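Local coordinates for protein aldose 1-epimerase (Escherichia coli, PDB 3NRE) that probably interconverts the alpha and beta anomers of an aldose sugar, as a putative aldose 1-epimerase (mutarotase) of the galactose mutarotase superfamily, at residues D15-G25 with K39-P50; G145-L154 with Y246-S257. All blocks are in the same frame, centred on the assembly; numbering follows the deposited sequence.

Contact 1 of 2, residues D15-G25 with K39-P50; sequences DVSDQGGVIEG and KSGVATDASCFP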
loop_
_atom_site.group_PDB
_atom_site.type_symbol
_atom_site.label_atom_id
_atom_site.label_comp_id
_atom_site.label_asym_id
_atom_site.label_seq_id
_atom_site.Cartn_x
_atom_site.Cartn_y
_atom_site.Cartn_z
ATOM N N ASP A 15 -6.844 -6.833 -13.557
ATOM C CA ASP A 15 -7.061 -8.181 -13.009
ATOM C C ASP A 15 -6.886 -8.131 -11.484
ATOM O O ASP A 15 -5.940 -7.511 -10.992
ATOM C CB ASP A 15 -6.018 -9.155 -13.570
ATOM C CG ASP A 15 -6.320 -9.623 -14.988
ATOM O OD1 ASP A 15 -7.371 -9.238 -15.585
ATOM O OD2 ASP A 15 -5.521 -10.459 -15.513
ATOM N N VAL A 16 -7.784 -8.803 -10.748
ATOM C CA VAL A 16 -7.774 -8.818 -9.282
ATOM C C VAL A 16 -7.953 -10.241 -8.809
ATOM O O VAL A 16 -8.763 -10.964 -9.370
ATOM C CB VAL A 16 -8.919 -7.976 -8.662
ATOM C CG1 VAL A 16 -8.904 -8.032 -7.131
ATOM C CG2 VAL A 16 -8.877 -6.526 -9.167
ATOM N N SER A 17 -7.201 -10.642 -7.784
ATOM C CA SER A 17 -7.306 -11.973 -7.226
ATOM C C SER A 17 -7.959 -11.957 -5.868
ATOM O O SER A 17 -7.698 -11.040 -5.079
ATOM C CB SER A 17 -5.889 -12.574 -7.065
ATOM O OG SER A 17 -5.922 -13.789 -6.365
ATOM N N ASP A 18 -8.714 -13.014 -5.576
ATOM C CA ASP A 18 -9.248 -13.203 -4.213
ATOM C C ASP A 18 -8.171 -13.602 -3.201
ATOM O O ASP A 18 -8.451 -13.644 -2.010
ATOM C CB ASP A 18 -10.411 -14.187 -4.147
ATOM C CG ASP A 18 -10.071 -15.613 -4.661
ATOM O OD1 ASP A 18 -8.922 -15.905 -5.053
ATOM O OD2 ASP A 18 -11.041 -16.431 -4.697
ATOM N N GLN A 19 -6.971 -13.962 -3.658
ATOM C CA GLN A 19 -5.868 -14.310 -2.762
ATOM C C GLN A 19 -5.230 -12.994 -2.330
ATOM O O GLN A 19 -4.479 -12.353 -3.098
ATOM C CB GLN A 19 -4.823 -15.180 -3.458
ATOM C CG GLN A 19 -5.394 -16.430 -4.018
ATOM C CD GLN A 19 -6.036 -17.340 -2.994
ATOM O OE1 GLN A 19 -5.340 -17.901 -2.143
ATOM N NE2 GLN A 19 -7.363 -17.531 -3.083
ATOM N N GLY A 20 -5.570 -12.547 -1.129
ATOM C CA GLY A 20 -5.025 -11.298 -0.623
ATOM C C GLY A 20 -5.730 -10.020 -1.070
ATOM O O GLY A 20 -5.306 -8.931 -0.761
ATOM N N GLY A 21 -6.744 -10.128 -1.919
ATOM C CA GLY A 21 -7.357 -8.962 -2.473
ATOM C C GLY A 21 -6.413 -8.127 -3.322
ATOM O O GLY A 21 -6.481 -6.912 -3.340
ATOM N N VAL A 22 -5.524 -8.820 -4.009
ATOM C CA VAL A 22 -4.442 -8.187 -4.716
ATOM C C VAL A 22 -4.802 -7.886 -6.163
ATOM O O VAL A 22 -5.532 -8.628 -6.823
ATOM C CB VAL A 22 -3.163 -9.012 -4.663
ATOM C CG1 VAL A 22 -2.765 -9.303 -3.194
ATOM C CG2 VAL A 22 -3.271 -10.351 -5.500
ATOM N N ILE A 23 -4.280 -6.778 -6.649
ATOM C CA ILE A 23 -4.289 -6.526 -8.098
ATOM C C ILE A 23 -3.208 -7.392 -8.711
ATOM O O ILE A 23 -2.081 -7.419 -8.204
ATOM C CB ILE A 23 -4.006 -5.061 -8.414
ATOM C CG1 ILE A 23 -5.109 -4.210 -7.787
ATOM C CG2 ILE A 23 -4.029 -4.782 -9.924
ATOM C CD1 ILE A 23 -4.949 -2.700 -7.962
ATOM N N GLU A 24 -3.546 -8.079 -9.784
ATOM C CA GLU A 24 -2.579 -8.929 -10.546
ATOM C C GLU A 24 -2.166 -8.332 -11.903
ATOM O O GLU A 24 -1.287 -8.858 -12.568
ATOM C CB GLU A 24 -3.129 -10.365 -10.725
ATOM C CG GLU A 24 -3.212 -11.099 -9.383
ATOM C CD GLU A 24 -1.844 -11.669 -8.857
ATOM O OE1 GLU A 24 -0.785 -11.398 -9.473
ATOM O OE2 GLU A 24 -1.871 -12.458 -7.863
ATOM N N GLY A 25 -2.801 -7.240 -12.300
ATOM C CA GLY A 25 -2.392 -6.485 -13.472
ATOM C C GLY A 25 -3.249 -5.252 -13.652
ATOM O O GLY A 25 -4.406 -5.241 -13.287
ATOM N N LYS A 39 0.390 -14.036 -10.463
ATOM C CA LYS A 39 -0.791 -14.871 -10.241
ATOM C C LYS A 39 -0.416 -16.167 -9.514
ATOM O O LYS A 39 -0.895 -17.279 -9.851
ATOM C CB LYS A 39 -1.573 -15.106 -11.554
ATOM C CG LYS A 39 -2.098 -13.804 -12.135
ATOM C CD LYS A 39 -2.830 -13.932 -13.478
ATOM C CE LYS A 39 -3.449 -12.548 -13.878
ATOM N NZ LYS A 39 -4.094 -12.632 -15.262
ATOM N N SER A 40 0.472 -16.003 -8.526
ATOM C CA SER A 40 1.070 -17.136 -7.779
ATOM C C SER A 40 0.334 -17.385 -6.471
ATOM O O SER A 40 0.512 -18.442 -5.864
ATOM C CB SER A 40 2.529 -16.822 -7.453
ATOM O OG SER A 40 2.583 -15.722 -6.563
ATOM N N GLY A 41 -0.481 -16.419 -6.034
ATOM C CA GLY A 41 -1.152 -16.438 -4.715
ATOM C C GLY A 41 -0.289 -15.902 -3.581
ATOM O O GLY A 41 -0.684 -15.946 -2.384
ATOM N N VAL A 42 0.901 -15.370 -3.933
ATOM C CA VAL A 42 1.787 -14.734 -2.999
ATOM C C VAL A 42 1.727 -13.221 -3.291
ATOM O O VAL A 42 2.011 -12.755 -4.413
ATOM C CB VAL A 42 3.222 -15.263 -3.168
ATOM C CG1 VAL A 42 4.155 -14.519 -2.193
ATOM C CG2 VAL A 42 3.249 -16.844 -2.959
ATOM N N ALA A 43 1.288 -12.475 -2.299
ATOM C CA ALA A 43 1.019 -11.033 -2.485
ATOM C C ALA A 43 2.219 -10.208 -2.931
ATOM O O ALA A 43 2.063 -9.252 -3.697
ATOM C CB ALA A 43 0.387 -10.432 -1.215
ATOM N N THR A 44 3.407 -10.580 -2.472
ATOM C CA THR A 44 4.635 -9.882 -2.861
ATOM C C THR A 44 5.056 -10.154 -4.306
ATOM O O THR A 44 6.018 -9.542 -4.795
ATOM C CB THR A 44 5.794 -10.197 -1.894
ATOM O OG1 THR A 44 5.997 -11.612 -1.823
ATOM C CG2 THR A 44 5.488 -9.608 -0.496
ATOM N N ASP A 45 4.340 -11.043 -4.995
ATOM C CA ASP A 45 4.528 -11.254 -6.440
ATOM C C ASP A 45 3.460 -10.556 -7.276
ATOM O O ASP A 45 3.507 -10.669 -8.492
ATOM C CB ASP A 45 4.460 -12.717 -6.801
ATOM C CG ASP A 45 5.598 -13.544 -6.251
ATOM O OD1 ASP A 45 6.725 -13.005 -6.066
ATOM O OD2 ASP A 45 5.349 -14.777 -6.117
ATOM N N ALA A 46 2.541 -9.848 -6.630
ATOM C CA ALA A 46 1.383 -9.241 -7.317
ATOM C C ALA A 46 1.679 -7.818 -7.776
ATOM O O ALA A 46 2.818 -7.377 -7.736
ATOM C CB ALA A 46 0.184 -9.229 -6.405
ATOM N N SER A 47 0.675 -7.137 -8.286
ATOM C CA SER A 47 0.815 -5.721 -8.713
ATOM C C SER A 47 0.580 -4.711 -7.591
ATOM O O SER A 47 1.081 -3.593 -7.663
ATOM C CB SER A 47 -0.197 -5.410 -9.822
ATOM O OG SER A 47 -0.081 -6.347 -10.850
ATOM N N CYS A 48 -0.248 -5.088 -6.611
ATOM C CA CYS A 48 -0.637 -4.216 -5.487
ATOM C C CYS A 48 -1.322 -5.057 -4.444
ATOM O O CYS A 48 -2.138 -5.916 -4.785
ATOM C CB CYS A 48 -1.627 -3.120 -5.941
ATOM S SG CYS A 48 -2.063 -1.939 -4.709
ATOM N N PHE A 49 -1.091 -4.752 -3.155
ATOM C CA PHE A 49 -1.862 -5.404 -2.107
ATOM C C PHE A 49 -2.344 -4.401 -1.086
ATOM O O PHE A 49 -1.719 -3.343 -0.927
ATOM C CB PHE A 49 -1.088 -6.585 -1.456
ATOM C CG PHE A 49 0.245 -6.251 -0.834
ATOM C CD1 PHE A 49 0.326 -5.762 0.453
ATOM C CD2 PHE A 49 1.463 -6.591 -1.486
ATOM C CE1 PHE A 49 1.500 -5.573 1.090
ATOM C CE2 PHE A 49 2.668 -6.331 -0.866
ATOM C CZ PHE A 49 2.691 -5.825 0.434
ATOM N N PRO A 50 -3.447 -4.713 -0.402
ATOM C CA PRO A 50 -4.053 -3.798 0.555
ATOM C C PRO A 50 -3.396 -3.952 1.895
ATOM O O PRO A 50 -2.831 -5.024 2.218
ATOM C CB PRO A 50 -5.499 -4.276 0.633
ATOM C CG PRO A 50 -5.397 -5.766 0.386
ATOM C CD PRO A 50 -4.301 -5.892 -0.656
HETATM O O HOH W 1 -2.680 -17.696 -1.704
HETATM O O HOH W 2 1.003 -13.240 -7.362
#
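V22 packs its two methyl groups against different parts of 39-50: CG1 lies 3.6 Å from CB of F49 and also touches the methyl of A43, while CG2 rests 3.7 Å from CB of A46. The split follows from chi1 (-56°), which sets CG1 beside the backbone N and turns CG2 in between N and the carbonyl carbon. I23, the next residue, lays CD1 and CB alongside CB of C48. Here the backbones of 22-25 and 48-50 run antiparallel, their axes 4.8 Å apart at 169°. I23 N donates to C48 O (3.0 Å), and I23 O receives S47 N at 2.8 Å together with a weak, longer bond from C48 N. S47 and C48 thus both face I23, a classic beta bulge, where strand 22-28 of the N-terminal four-stranded antiparallel sheet meets strand 48-51 of the mutarotase-type beta fold through the single I23-C48 bridge. The hydroxyl of S47 is held by the carbonyl of R35. Farther out, E24 bends at chi2 (-79°), which brings its carboxylate over the backbone of K39; K39 N reaches OE1 from above the carboxylate plane at 3.1 Å. The K39 chain is extended beyond CG and crosses D15 at about a right angle, ending in a salt bridge of 2.6 Å from NZ to OD2, approached on the anti side. Nearer the surface, one water donates to Q19 OE1 and G41 O.

Contact 2 of 2, residues G145-L154 with Y246-S257; sequences GTGWHPYFPL and YAFDFFCLEPMS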
loop_
_atom_site.group_PDB
_atom_site.type_symbol
_atom_site.label_atom_id
_atom_site.label_comp_id
_atom_site.label_asym_id
_atom_site.label_seq_id
_atom_site.Cartn_x
_atom_site.Cartn_y
_atom_site.Cartn_z
ATOM N N GLY A 145 -5.746 1.741 10.575
ATOM C CA GLY A 145 -5.312 2.459 9.386
ATOM C C GLY A 145 -5.501 1.588 8.144
ATOM O O GLY A 145 -5.760 0.412 8.242
ATOM N N THR A 146 -5.329 2.222 6.999
ATOM C CA THR A 146 -5.431 1.577 5.683
ATOM C C THR A 146 -4.389 2.133 4.739
ATOM O O THR A 146 -3.786 3.225 4.951
ATOM C CB THR A 146 -6.839 1.818 5.060
ATOM O OG1 THR A 146 -7.149 3.215 5.150
ATOM C CG2 THR A 146 -7.874 1.035 5.791
ATOM N N GLY A 147 -4.173 1.369 3.672
ATOM C CA GLY A 147 -3.225 1.783 2.676
ATOM C C GLY A 147 -3.094 0.729 1.640
ATOM O O GLY A 147 -3.834 -0.231 1.652
ATOM N N TRP A 148 -2.178 0.989 0.728
ATOM C CA TRP A 148 -1.871 0.051 -0.328
ATOM C C TRP A 148 -0.405 0.045 -0.613
ATOM O O TRP A 148 0.339 0.983 -0.284
ATOM C CB TRP A 148 -2.614 0.425 -1.627
ATOM C CG TRP A 148 -4.084 0.237 -1.619
ATOM C CD1 TRP A 148 -4.812 -0.875 -2.018
ATOM C CD2 TRP A 148 -5.043 1.212 -1.188
ATOM N NE1 TRP A 148 -6.182 -0.623 -1.838
ATOM C CE2 TRP A 148 -6.338 0.638 -1.341
ATOM C CE3 TRP A 148 -4.937 2.509 -0.655
ATOM C CZ2 TRP A 148 -7.501 1.332 -1.004
ATOM C CZ3 TRP A 148 -6.080 3.185 -0.296
ATOM C CH2 TRP A 148 -7.357 2.598 -0.497
ATOM N N HIS A 149 -0.018 -1.043 -1.289
ATOM C CA HIS A 149 1.359 -1.323 -1.614
ATOM C C HIS A 149 1.508 -1.643 -3.089
ATOM O O HIS A 149 1.686 -2.808 -3.469
ATOM C CB HIS A 149 1.834 -2.440 -0.688
ATOM C CG HIS A 149 3.301 -2.679 -0.690
ATOM N ND1 HIS A 149 3.961 -3.199 -1.778
ATOM C CD2 HIS A 149 4.224 -2.592 0.298
ATOM C CE1 HIS A 149 5.238 -3.393 -1.475
ATOM N NE2 HIS A 149 5.415 -3.052 -0.213
ATOM N N PRO A 150 1.392 -0.620 -3.953
ATOM C CA PRO A 150 1.529 -0.877 -5.386
ATOM C C PRO A 150 2.971 -0.986 -5.835
ATOM O O PRO A 150 3.852 -0.260 -5.331
ATOM C CB PRO A 150 0.806 0.320 -6.023
ATOM C CG PRO A 150 0.914 1.387 -5.024
ATOM C CD PRO A 150 0.969 0.769 -3.692
ATOM N N TYR A 151 3.180 -1.848 -6.818
ATOM C CA TYR A 151 4.435 -2.042 -7.469
ATOM C C TYR A 151 4.372 -1.434 -8.865
ATOM O O TYR A 151 3.560 -1.867 -9.703
ATOM C CB TYR A 151 4.726 -3.524 -7.639
ATOM C CG TYR A 151 4.960 -4.304 -6.345
ATOM C CD1 TYR A 151 3.880 -4.781 -5.590
ATOM C CD2 TYR A 151 6.238 -4.604 -5.918
ATOM C CE1 TYR A 151 4.107 -5.525 -4.412
ATOM C CE2 TYR A 151 6.445 -5.366 -4.766
ATOM C CZ TYR A 151 5.392 -5.779 -4.031
ATOM O OH TYR A 151 5.598 -6.539 -2.885
ATOM N N PHE A 152 5.219 -0.440 -9.129
ATOM C CA PHE A 152 5.258 0.221 -10.437
ATOM C C PHE A 152 6.474 -0.219 -11.245
ATOM O O PHE A 152 7.527 -0.476 -10.692
ATOM C CB PHE A 152 5.387 1.721 -10.243
ATOM C CG PHE A 152 4.208 2.348 -9.571
ATOM C CD1 PHE A 152 3.097 2.703 -10.318
ATOM C CD2 PHE A 152 4.188 2.531 -8.217
ATOM C CE1 PHE A 152 1.974 3.249 -9.715
ATOM C CE2 PHE A 152 3.072 3.120 -7.602
ATOM C CZ PHE A 152 1.973 3.497 -8.357
ATOM N N PRO A 153 6.366 -0.220 -12.598
ATOM C CA PRO A 153 7.495 -0.518 -13.445
ATOM C C PRO A 153 8.574 0.526 -13.196
ATOM O O PRO A 153 8.264 1.678 -12.946
ATOM C CB PRO A 153 6.949 -0.374 -14.863
ATOM C CG PRO A 153 5.442 -0.250 -14.677
ATOM C CD PRO A 153 5.134 0.095 -13.332
ATOM N N LEU A 154 9.813 0.118 -13.301
ATOM C CA LEU A 154 10.920 1.081 -13.184
ATOM C C LEU A 154 11.809 1.058 -14.385
ATOM O O LEU A 154 12.276 -0.001 -14.789
ATOM C CB LEU A 154 11.767 0.744 -11.943
ATOM C CG LEU A 154 12.922 1.654 -11.556
ATOM C CD1 LEU A 154 12.453 3.097 -11.349
ATOM C CD2 LEU A 154 13.650 1.182 -10.272
ATOM N N TYR A 246 16.621 -9.492 -9.247
ATOM C CA TYR A 246 16.200 -8.083 -9.299
ATOM C C TYR A 246 17.105 -7.210 -10.140
ATOM O O TYR A 246 18.312 -7.125 -9.898
ATOM C CB TYR A 246 16.035 -7.493 -7.894
ATOM C CG TYR A 246 15.499 -6.083 -7.858
ATOM C CD1 TYR A 246 14.170 -5.804 -8.142
ATOM C CD2 TYR A 246 16.316 -5.018 -7.510
ATOM C CE1 TYR A 246 13.691 -4.519 -8.110
ATOM C CE2 TYR A 246 15.815 -3.699 -7.452
ATOM C CZ TYR A 246 14.533 -3.462 -7.768
ATOM O OH TYR A 246 14.044 -2.182 -7.687
ATOM N N ALA A 247 16.500 -6.534 -11.124
ATOM C CA ALA A 247 17.243 -5.758 -12.110
ATOM C C ALA A 247 16.762 -4.321 -12.154
ATOM O O ALA A 247 16.846 -3.681 -13.196
ATOM C CB ALA A 247 17.082 -6.395 -13.484
ATOM N N PHE A 248 16.234 -3.827 -11.031
ATOM C CA PHE A 248 15.713 -2.455 -10.939
ATOM C C PHE A 248 14.570 -2.286 -11.944
ATOM O O PHE A 248 14.491 -1.285 -12.642
ATOM C CB PHE A 248 16.834 -1.410 -11.196
ATOM C CG PHE A 248 17.890 -1.382 -10.120
ATOM C CD1 PHE A 248 17.604 -0.891 -8.870
ATOM C CD2 PHE A 248 19.182 -1.850 -10.379
ATOM C CE1 PHE A 248 18.561 -0.876 -7.868
ATOM C CE2 PHE A 248 20.159 -1.848 -9.380
ATOM C CZ PHE A 248 19.852 -1.354 -8.122
ATOM N N ASP A 249 13.690 -3.277 -11.999
ATOM C CA ASP A 249 12.597 -3.314 -12.962
ATOM C C ASP A 249 11.276 -2.871 -12.323
ATOM O O ASP A 249 10.271 -2.749 -13.027
ATOM C CB ASP A 249 12.460 -4.734 -13.564
ATOM C CG ASP A 249 12.501 -5.827 -12.502
ATOM O OD1 ASP A 249 13.526 -5.975 -11.740
ATOM O OD2 ASP A 249 11.492 -6.572 -12.428
ATOM N N PHE A 250 11.262 -2.688 -10.992
ATOM C CA PHE A 250 10.126 -2.096 -10.273
ATOM C C PHE A 250 10.531 -1.351 -9.028
ATOM O O PHE A 250 11.620 -1.478 -8.522
ATOM C CB PHE A 250 9.057 -3.134 -9.852
ATOM C CG PHE A 250 9.531 -4.083 -8.740
ATOM C CD1 PHE A 250 9.455 -3.712 -7.396
ATOM C CD2 PHE A 250 10.156 -5.277 -9.069
ATOM C CE1 PHE A 250 9.943 -4.603 -6.365
ATOM C CE2 PHE A 250 10.617 -6.148 -8.033
ATOM C CZ PHE A 250 10.513 -5.770 -6.734
ATOM N N PHE A 251 9.604 -0.555 -8.554
ATOM C CA PHE A 251 9.718 0.142 -7.255
ATOM C C PHE A 251 8.326 0.273 -6.698
ATOM O O PHE A 251 7.363 0.075 -7.397
ATOM C CB PHE A 251 10.330 1.549 -7.378
ATOM C CG PHE A 251 9.399 2.564 -7.962
ATOM C CD1 PHE A 251 9.205 2.621 -9.348
ATOM C CD2 PHE A 251 8.693 3.459 -7.139
ATOM C CE1 PHE A 251 8.326 3.561 -9.912
ATOM C CE2 PHE A 251 7.829 4.393 -7.685
ATOM C CZ PHE A 251 7.644 4.446 -9.088
ATOM N N CYS A 252 8.219 0.579 -5.404
ATOM C CA CYS A 252 6.921 0.794 -4.758
ATOM C C CYS A 252 6.828 2.187 -4.212
ATOM O O CYS A 252 7.795 2.743 -3.695
ATOM C CB CYS A 252 6.700 -0.164 -3.618
ATOM S SG CYS A 252 6.905 -1.866 -4.096
ATOM N N LEU A 253 5.640 2.770 -4.339
ATOM C CA LEU A 253 5.311 4.041 -3.657
ATOM C C LEU A 253 4.033 3.697 -2.946
ATOM O O LEU A 253 3.002 3.485 -3.591
ATOM C CB LEU A 253 5.128 5.221 -4.620
ATOM C CG LEU A 253 4.961 6.581 -3.943
ATOM C CD1 LEU A 253 5.309 7.719 -4.930
ATOM C CD2 LEU A 253 3.546 6.782 -3.324
ATOM N N GLU A 254 4.095 3.623 -1.615
ATOM C CA GLU A 254 3.027 3.000 -0.779
ATOM C C GLU A 254 2.283 4.043 0.046
ATOM O O GLU A 254 2.819 4.514 1.049
ATOM C CB GLU A 254 3.618 1.998 0.200
ATOM C CG GLU A 254 4.607 1.008 -0.431
ATOM C CD GLU A 254 5.534 0.330 0.616
ATOM O OE1 GLU A 254 5.131 0.068 1.804
ATOM O OE2 GLU A 254 6.668 0.089 0.152
ATOM N N PRO A 255 1.056 4.398 -0.334
ATOM C CA PRO A 255 0.308 5.355 0.487
ATOM C C PRO A 255 -0.245 4.735 1.767
ATOM O O PRO A 255 -0.731 3.581 1.799
ATOM C CB PRO A 255 -0.819 5.796 -0.415
ATOM C CG PRO A 255 -1.067 4.528 -1.251
ATOM C CD PRO A 255 0.280 3.988 -1.509
HETATM N N MSE A 256 -0.134 5.500 2.858
HETATM C CA MSE A 256 -0.598 5.032 4.131
HETATM C C MSE A 256 -1.340 6.125 4.819
HETATM O O MSE A 256 -0.929 7.294 4.758
HETATM C CB MSE A 256 0.593 4.628 5.051
HETATM C CG MSE A 256 1.437 3.515 4.514
HETATM SE SE MSE A 256 3.110 3.564 5.548
HETATM C CE MSE A 256 2.530 3.528 7.288
ATOM N N SER A 257 -2.392 5.731 5.529
ATOM C CA SER A 257 -3.216 6.689 6.253
ATOM C C SER A 257 -2.596 7.155 7.573
ATOM O O SER A 257 -3.176 8.019 8.261
ATOM C CB SER A 257 -4.583 6.059 6.546
ATOM O OG SER A 257 -4.494 5.075 7.550
#
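Strands 147-153 and 250-256 run antiparallel, their axes 4.6 Å apart at closest and 142° between directions, and the regular pairing is concentrated at one end, where F152 and F251 exchange two backbone bonds (F152 N to F251 O, 2.8 Å). Past the strand ends, L154 N bonds D249 O from above its carbonyl plane. At the other end S257 N donates to T146 O, and S257 OG accepts from T146 N at 3.0 Å. Between these ends the pyrrolidine rings of P150 and P255 meet through their CD atoms, 3.9 Å apart. P150 O, L253 N and L253 O are buried without a hydrogen-bond partner, though P150 O takes a CA-H...O contact from C252. On the face bearing Y151 and C252, SG of C252 sits over the Y151 ring, 3.8 Å from its centroid, and obliquely beside the H149 imidazole. F250 stands next to Y151, which turns its edge toward the phenyl face in an offset edge-to-face pair with planes at 68°. H149 and E254 run alongside each other in the same direction: chi1 of H149 (-168°) sets its ring opposite the backbone N, where CG of E254 makes a CH-pi contact 4.0 Å from the imidazole centroid. The opposite face carries F152 and F251, their rings modestly tilted and displaced until they scarcely overlap, with F251 CE1 against F152 CB (3.5 Å). H149 NE2 is hydrogen-bonded to a bound PEG fragment, probably from the crystallisation liquor, consistent with a pocket on the H149-Y151 side, as in the sugar-binding cleft of galactose mutarotases.

The two contacts lie in series along the chain, 15-50 closing before 145-257 opens, with centres about 13 Å apart. They meet through strand 48-51, which pairs with 142-153, the strand that in turn pairs with 250-256; probable backbone hydrogen bonds of 2.9 Å join F49 O to H149 N and S47 O to Y151 N. Contact 1 therefore attaches the N-terminal antiparallel sheet to the sheet in which contact 2 is a central pairing. The rings of F49 and H149 stack across the junction, and the bound PEG lies near F49, H149 and Y151, so residues of both contacts probably line one pocket, consistent with a sugar-binding site.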